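PDB 4EVS: putative ABC transporter subunit, substrate-binding component from Rhodopseudomonas palustris, which binds 4-hydroxybenzoate and, as the solute-binding component of an ABC transporter, probably delivers benzoate derivatives for uptake. Local coordinates for residues Ile312-Pro326 against Ile329-Tyr341. Sequence-based numbering, arbitrary orientation.
Sequences IAAVKDMKWTSPRGP and IDPTTRHITQSVY
R324 reaches Q338 through its NH1, which donates to Q338 OE1 at 2.7 Å; the oxygen is met on a lone pair, with guanidinium and amide planes 34° apart. A bend at chi3 (80°) turns the guanidinium back so that NE also binds S322 OG, while NH2 forms a salt bridge with D290, whose carboxylate takes W320 NE1 as well. The backbone of R324 is engaged too: Y341 OH donates to R324 O in the carbonyl plane at 2.7 Å. Nearby, one water links P326 O to S339 N. At the other end, I329 N bonds to M318 O at 2.8 Å.

Apolar side chains complete the contact. I336 CD1 sits over one guanidinium face, 3.9 Å from R324 CZ, and touches the W320 ring at CZ2. I329 CD1 meets that indole at its edge, 3.9 Å from W320 CH2. Beyond M318, P331 CD packs on D317 CB at 3.8 Å. A leucine in place of R324 would probably leave D290 without this charge partner and Q338 OE1 without this donor. W320 and R324 thus link strand 319-322 and its turn to 335-348, within two successive antiparallel hairpins sharing strand 325-330, an extension of the larger sheet in this two-lobed periplasmic binding protein.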
loop_
_atom_site.group_PDB
_atom_site.type_symbol
_atom_site.label_atom_id
_atom_site.label_comp_id
_atom_site.label_asym_id
_atom_site.label_seq_id
_atom_site.Cartn_x
_atom_site.Cartn_y
_atom_site.Cartn_z
ATOM N N ILE A 312 1.151 -18.590 11.767
ATOM C CA ILE A 312 0.269 -17.437 11.852
ATOM C C ILE A 312 0.015 -17.088 13.313
ATOM O O ILE A 312 -0.022 -15.898 13.658
ATOM C CB ILE A 312 -1.039 -17.705 11.082
ATOM C CG1 ILE A 312 -0.737 -17.686 9.593
ATOM C CG2 ILE A 312 -2.097 -16.684 11.409
ATOM C CD1 ILE A 312 -0.538 -16.269 9.045
ATOM N N ALA A 313 -0.099 -18.108 14.178
ATOM C CA ALA A 313 -0.359 -17.851 15.591
ATOM C C ALA A 313 0.780 -16.998 16.208
ATOM O O ALA A 313 0.559 -16.183 17.090
ATOM C CB ALA A 313 -0.563 -19.170 16.370
ATOM N N ALA A 314 1.992 -17.176 15.718
ATOM C CA ALA A 314 3.144 -16.455 16.264
ATOM C C ALA A 314 3.201 -14.987 15.912
ATOM O O ALA A 314 3.960 -14.235 16.529
ATOM C CB ALA A 314 4.434 -17.136 15.832
ATOM N N VAL A 315 2.442 -14.560 14.900
ATOM C CA VAL A 315 2.476 -13.138 14.471
ATOM C C VAL A 315 1.187 -12.402 14.621
ATOM O O VAL A 315 1.179 -11.182 14.473
ATOM C CB VAL A 315 2.985 -12.975 13.020
ATOM C CG1 VAL A 315 4.432 -13.462 12.926
ATOM C CG2 VAL A 315 2.115 -13.722 11.994
ATOM N N LYS A 316 0.077 -13.110 14.879
ATOM C CA LYS A 316 -1.235 -12.457 14.667
ATOM C C LYS A 316 -1.595 -11.415 15.706
ATOM O O LYS A 316 -2.562 -10.671 15.497
ATOM C CB LYS A 316 -2.362 -13.474 14.534
ATOM C CG LYS A 316 -2.673 -14.242 15.762
ATOM C CD LYS A 316 -3.889 -15.148 15.472
ATOM C CE LYS A 316 -4.064 -16.242 16.538
ATOM N NZ LYS A 316 -5.085 -15.952 17.584
ATOM N N ASP A 317 -0.841 -11.302 16.797
ATOM C CA ASP A 317 -0.975 -10.117 17.658
ATOM C C ASP A 317 0.345 -9.458 18.045
ATOM O O ASP A 317 0.446 -8.786 19.074
ATOM C CB ASP A 317 -1.924 -10.321 18.886
ATOM C CG ASP A 317 -1.342 -11.171 19.978
ATOM O OD1 ASP A 317 -0.218 -11.709 19.817
ATOM O OD2 ASP A 317 -2.048 -11.301 21.038
HETATM N N MSE A 318 1.360 -9.636 17.194
HETATM C CA MSE A 318 2.676 -9.044 17.456
HETATM C C MSE A 318 2.650 -7.507 17.367
HETATM O O MSE A 318 1.896 -6.912 16.593
HETATM C CB MSE A 318 3.693 -9.587 16.475
HETATM C CG MSE A 318 5.129 -9.318 16.805
HETATM SE SE MSE A 318 6.229 -10.375 15.570
HETATM C CE MSE A 318 4.968 -10.493 14.135
ATOM N N LYS A 319 3.465 -6.887 18.202
ATOM C CA LYS A 319 3.685 -5.451 18.235
ATOM C C LYS A 319 5.176 -5.187 18.053
ATOM O O LYS A 319 6.024 -5.894 18.638
ATOM C CB LYS A 319 3.251 -4.851 19.571
ATOM C CG LYS A 319 1.816 -5.105 19.932
ATOM C CD LYS A 319 1.310 -4.320 21.161
ATOM C CE LYS A 319 -0.248 -4.383 21.204
ATOM N NZ LYS A 319 -0.953 -3.269 21.956
ATOM N N TRP A 320 5.512 -4.152 17.292
ATOM C CA TRP A 320 6.899 -3.781 17.056
ATOM C C TRP A 320 6.977 -2.338 16.541
ATOM O O TRP A 320 5.950 -1.664 16.336
ATOM C CB TRP A 320 7.592 -4.812 16.104
ATOM C CG TRP A 320 7.188 -4.714 14.644
ATOM C CD1 TRP A 320 7.907 -4.153 13.635
ATOM C CD2 TRP A 320 6.009 -5.267 14.032
ATOM N NE1 TRP A 320 7.250 -4.295 12.431
ATOM C CE2 TRP A 320 6.058 -4.941 12.658
ATOM C CE3 TRP A 320 4.885 -5.942 14.527
ATOM C CZ2 TRP A 320 5.067 -5.322 11.768
ATOM C CZ3 TRP A 320 3.856 -6.290 13.633
ATOM C CH2 TRP A 320 3.974 -5.986 12.257
ATOM N N THR A 321 8.180 -1.842 16.323
ATOM C CA THR A 321 8.375 -0.534 15.745
ATOM C C THR A 321 8.890 -0.709 14.327
ATOM O O THR A 321 9.958 -1.250 14.094
ATOM C CB THR A 321 9.347 0.310 16.583
ATOM O OG1 THR A 321 8.828 0.405 17.925
ATOM C CG2 THR A 321 9.462 1.731 15.967
ATOM N N SER A 322 8.103 -0.245 13.371
ATOM C CA SER A 322 8.438 -0.247 11.955
ATOM C C SER A 322 9.139 1.045 11.584
ATOM O O SER A 322 8.997 2.045 12.272
ATOM C CB SER A 322 7.128 -0.353 11.176
ATOM O OG SER A 322 7.261 -0.102 9.782
ATOM N N PRO A 323 9.902 1.043 10.480
ATOM C CA PRO A 323 10.365 2.350 9.939
ATOM C C PRO A 323 9.232 3.382 9.829
ATOM O O PRO A 323 9.471 4.593 9.869
ATOM C CB PRO A 323 10.994 1.977 8.570
ATOM C CG PRO A 323 11.479 0.540 8.817
ATOM C CD PRO A 323 10.369 -0.089 9.645
ATOM N N ARG A 324 7.999 2.912 9.624
ATOM C CA ARG A 324 6.879 3.827 9.409
ATOM C C ARG A 324 6.314 4.441 10.692
ATOM O O ARG A 324 5.579 5.409 10.629
ATOM C CB ARG A 324 5.745 3.111 8.684
ATOM C CG ARG A 324 4.888 2.216 9.577
ATOM C CD ARG A 324 3.915 1.339 8.766
ATOM N NE ARG A 324 4.631 0.179 8.229
ATOM C CZ ARG A 324 4.072 -0.735 7.436
ATOM N NH1 ARG A 324 2.802 -0.588 7.028
ATOM N NH2 ARG A 324 4.811 -1.765 6.997
ATOM N N GLY A 325 6.632 3.835 11.829
ATOM C CA GLY A 325 5.989 4.166 13.101
ATOM C C GLY A 325 5.715 2.907 13.921
ATOM O O GLY A 325 5.991 1.796 13.471
ATOM N N PRO A 326 5.091 3.062 15.096
ATOM C CA PRO A 326 4.677 1.906 15.900
ATOM C C PRO A 326 3.542 1.150 15.152
ATOM O O PRO A 326 2.667 1.761 14.568
ATOM C CB PRO A 326 4.177 2.536 17.192
ATOM C CG PRO A 326 3.765 3.927 16.795
ATOM C CD PRO A 326 4.627 4.343 15.656
ATOM N N ILE A 329 -0.113 -6.228 14.696
ATOM C CA ILE A 329 -1.157 -6.973 13.962
ATOM C C ILE A 329 -2.391 -7.082 14.857
ATOM O O ILE A 329 -2.268 -7.422 16.036
ATOM C CB ILE A 329 -0.687 -8.364 13.545
ATOM C CG1 ILE A 329 0.579 -8.261 12.678
ATOM C CG2 ILE A 329 -1.777 -9.121 12.762
ATOM C CD1 ILE A 329 0.430 -7.392 11.411
ATOM N N ASP A 330 -3.571 -6.740 14.319
ATOM C CA ASP A 330 -4.845 -6.944 15.001
ATOM C C ASP A 330 -5.287 -8.375 14.782
ATOM O O ASP A 330 -5.510 -8.780 13.632
ATOM C CB ASP A 330 -5.847 -5.963 14.356
ATOM C CG ASP A 330 -7.284 -6.091 14.895
ATOM O OD1 ASP A 330 -7.541 -7.076 15.616
ATOM O OD2 ASP A 330 -8.154 -5.219 14.530
ATOM N N PRO A 331 -5.372 -9.194 15.848
ATOM C CA PRO A 331 -5.709 -10.615 15.591
ATOM C C PRO A 331 -7.077 -10.867 14.997
ATOM O O PRO A 331 -7.315 -11.933 14.456
ATOM C CB PRO A 331 -5.566 -11.284 16.967
ATOM C CG PRO A 331 -5.717 -10.151 17.929
ATOM C CD PRO A 331 -5.097 -8.946 17.265
ATOM N N THR A 332 -7.975 -9.902 15.133
ATOM C CA THR A 332 -9.350 -10.073 14.626
ATOM C C THR A 332 -9.388 -9.968 13.107
ATOM O O THR A 332 -10.319 -10.492 12.487
ATOM C CB THR A 332 -10.399 -9.073 15.263
ATOM O OG1 THR A 332 -10.147 -7.737 14.807
ATOM C CG2 THR A 332 -10.429 -9.124 16.804
ATOM N N THR A 333 -8.409 -9.293 12.509
ATOM C CA THR A 333 -8.356 -9.125 11.056
ATOM C C THR A 333 -7.065 -9.582 10.376
ATOM O O THR A 333 -7.033 -9.734 9.146
ATOM C CB THR A 333 -8.498 -7.625 10.726
ATOM O OG1 THR A 333 -7.398 -6.942 11.316
ATOM C CG2 THR A 333 -9.805 -7.020 11.250
ATOM N N ARG A 334 -6.020 -9.819 11.168
ATOM C CA ARG A 334 -4.672 -10.155 10.651
ATOM C C ARG A 334 -4.096 -9.045 9.748
ATOM O O ARG A 334 -3.276 -9.285 8.838
ATOM C CB ARG A 334 -4.647 -11.516 9.994
ATOM C CG ARG A 334 -4.607 -12.621 11.024
ATOM C CD ARG A 334 -4.947 -13.994 10.472
ATOM N NE ARG A 334 -6.357 -14.143 10.139
ATOM C CZ ARG A 334 -6.876 -14.061 8.909
ATOM N NH1 ARG A 334 -6.118 -13.841 7.852
ATOM N NH2 ARG A 334 -8.174 -14.228 8.736
ATOM N N HIS A 335 -4.553 -7.827 10.009
ATOM C CA HIS A 335 -4.104 -6.631 9.329
ATOM C C HIS A 335 -3.265 -5.744 10.285
ATOM O O HIS A 335 -3.523 -5.695 11.510
ATOM C CB HIS A 335 -5.304 -5.790 8.812
ATOM C CG HIS A 335 -4.842 -4.608 8.052
ATOM N ND1 HIS A 335 -4.152 -4.724 6.871
ATOM C CD2 HIS A 335 -4.829 -3.285 8.379
ATOM C CE1 HIS A 335 -3.755 -3.523 6.480
ATOM N NE2 HIS A 335 -4.130 -2.631 7.394
ATOM N N ILE A 336 -2.293 -5.025 9.716
ATOM C CA ILE A 336 -1.432 -4.138 10.467
ATOM C C ILE A 336 -2.097 -2.852 10.915
ATOM O O ILE A 336 -2.597 -2.037 10.104
ATOM C CB ILE A 336 -0.107 -3.872 9.652
ATOM C CG1 ILE A 336 0.945 -3.173 10.502
ATOM C CG2 ILE A 336 -0.416 -3.109 8.324
ATOM C CD1 ILE A 336 2.335 -3.209 9.883
ATOM N N THR A 337 -2.204 -2.686 12.224
ATOM C CA THR A 337 -2.660 -1.447 12.846
ATOM C C THR A 337 -1.475 -0.487 12.895
ATOM O O THR A 337 -0.359 -0.891 13.167
ATOM C CB THR A 337 -3.156 -1.718 14.266
ATOM O OG1 THR A 337 -4.378 -2.466 14.206
ATOM C CG2 THR A 337 -3.334 -0.383 15.039
ATOM N N GLN A 338 -1.690 0.775 12.549
ATOM C CA GLN A 338 -0.611 1.707 12.343
ATOM C C GLN A 338 -1.133 3.125 12.378
ATOM O O GLN A 338 -2.345 3.361 12.223
ATOM C CB GLN A 338 0.067 1.420 11.005
ATOM C CG GLN A 338 -0.858 1.575 9.781
ATOM C CD GLN A 338 -0.215 0.952 8.540
ATOM O OE1 GLN A 338 1.031 0.843 8.468
ATOM N NE2 GLN A 338 -1.050 0.560 7.536
ATOM N N SER A 339 -0.231 4.079 12.558
ATOM C CA SER A 339 -0.609 5.465 12.348
ATOM C C SER A 339 -0.906 5.721 10.870
ATOM O O SER A 339 -0.320 5.125 9.976
ATOM C CB SER A 339 0.491 6.420 12.774
ATOM O OG SER A 339 0.764 6.300 14.162
ATOM N N VAL A 340 -1.811 6.655 10.638
ATOM C CA VAL A 340 -2.064 7.234 9.322
ATOM C C VAL A 340 -1.738 8.712 9.475
ATOM O O VAL A 340 -2.217 9.372 10.402
ATOM C CB VAL A 340 -3.536 7.026 8.859
ATOM C CG1 VAL A 340 -3.847 7.886 7.580
ATOM C CG2 VAL A 340 -3.844 5.482 8.681
ATOM N N TYR A 341 -0.889 9.195 8.601
ATOM C CA TYR A 341 -0.408 10.559 8.650
ATOM C C TYR A 341 -1.086 11.384 7.591
ATOM O O TYR A 341 -1.331 10.915 6.488
ATOM C CB TYR A 341 1.106 10.614 8.403
ATOM C CG TYR A 341 1.928 9.741 9.365
ATOM C CD1 TYR A 341 2.423 10.250 10.570
ATOM C CD2 TYR A 341 2.204 8.411 9.069
ATOM C CE1 TYR A 341 3.188 9.444 11.429
ATOM C CE2 TYR A 341 2.974 7.616 9.926
ATOM C CZ TYR A 341 3.446 8.122 11.108
ATOM O OH TYR A 341 4.210 7.363 11.984
HETATM O O HOH W 1 2.688 3.830 12.724
#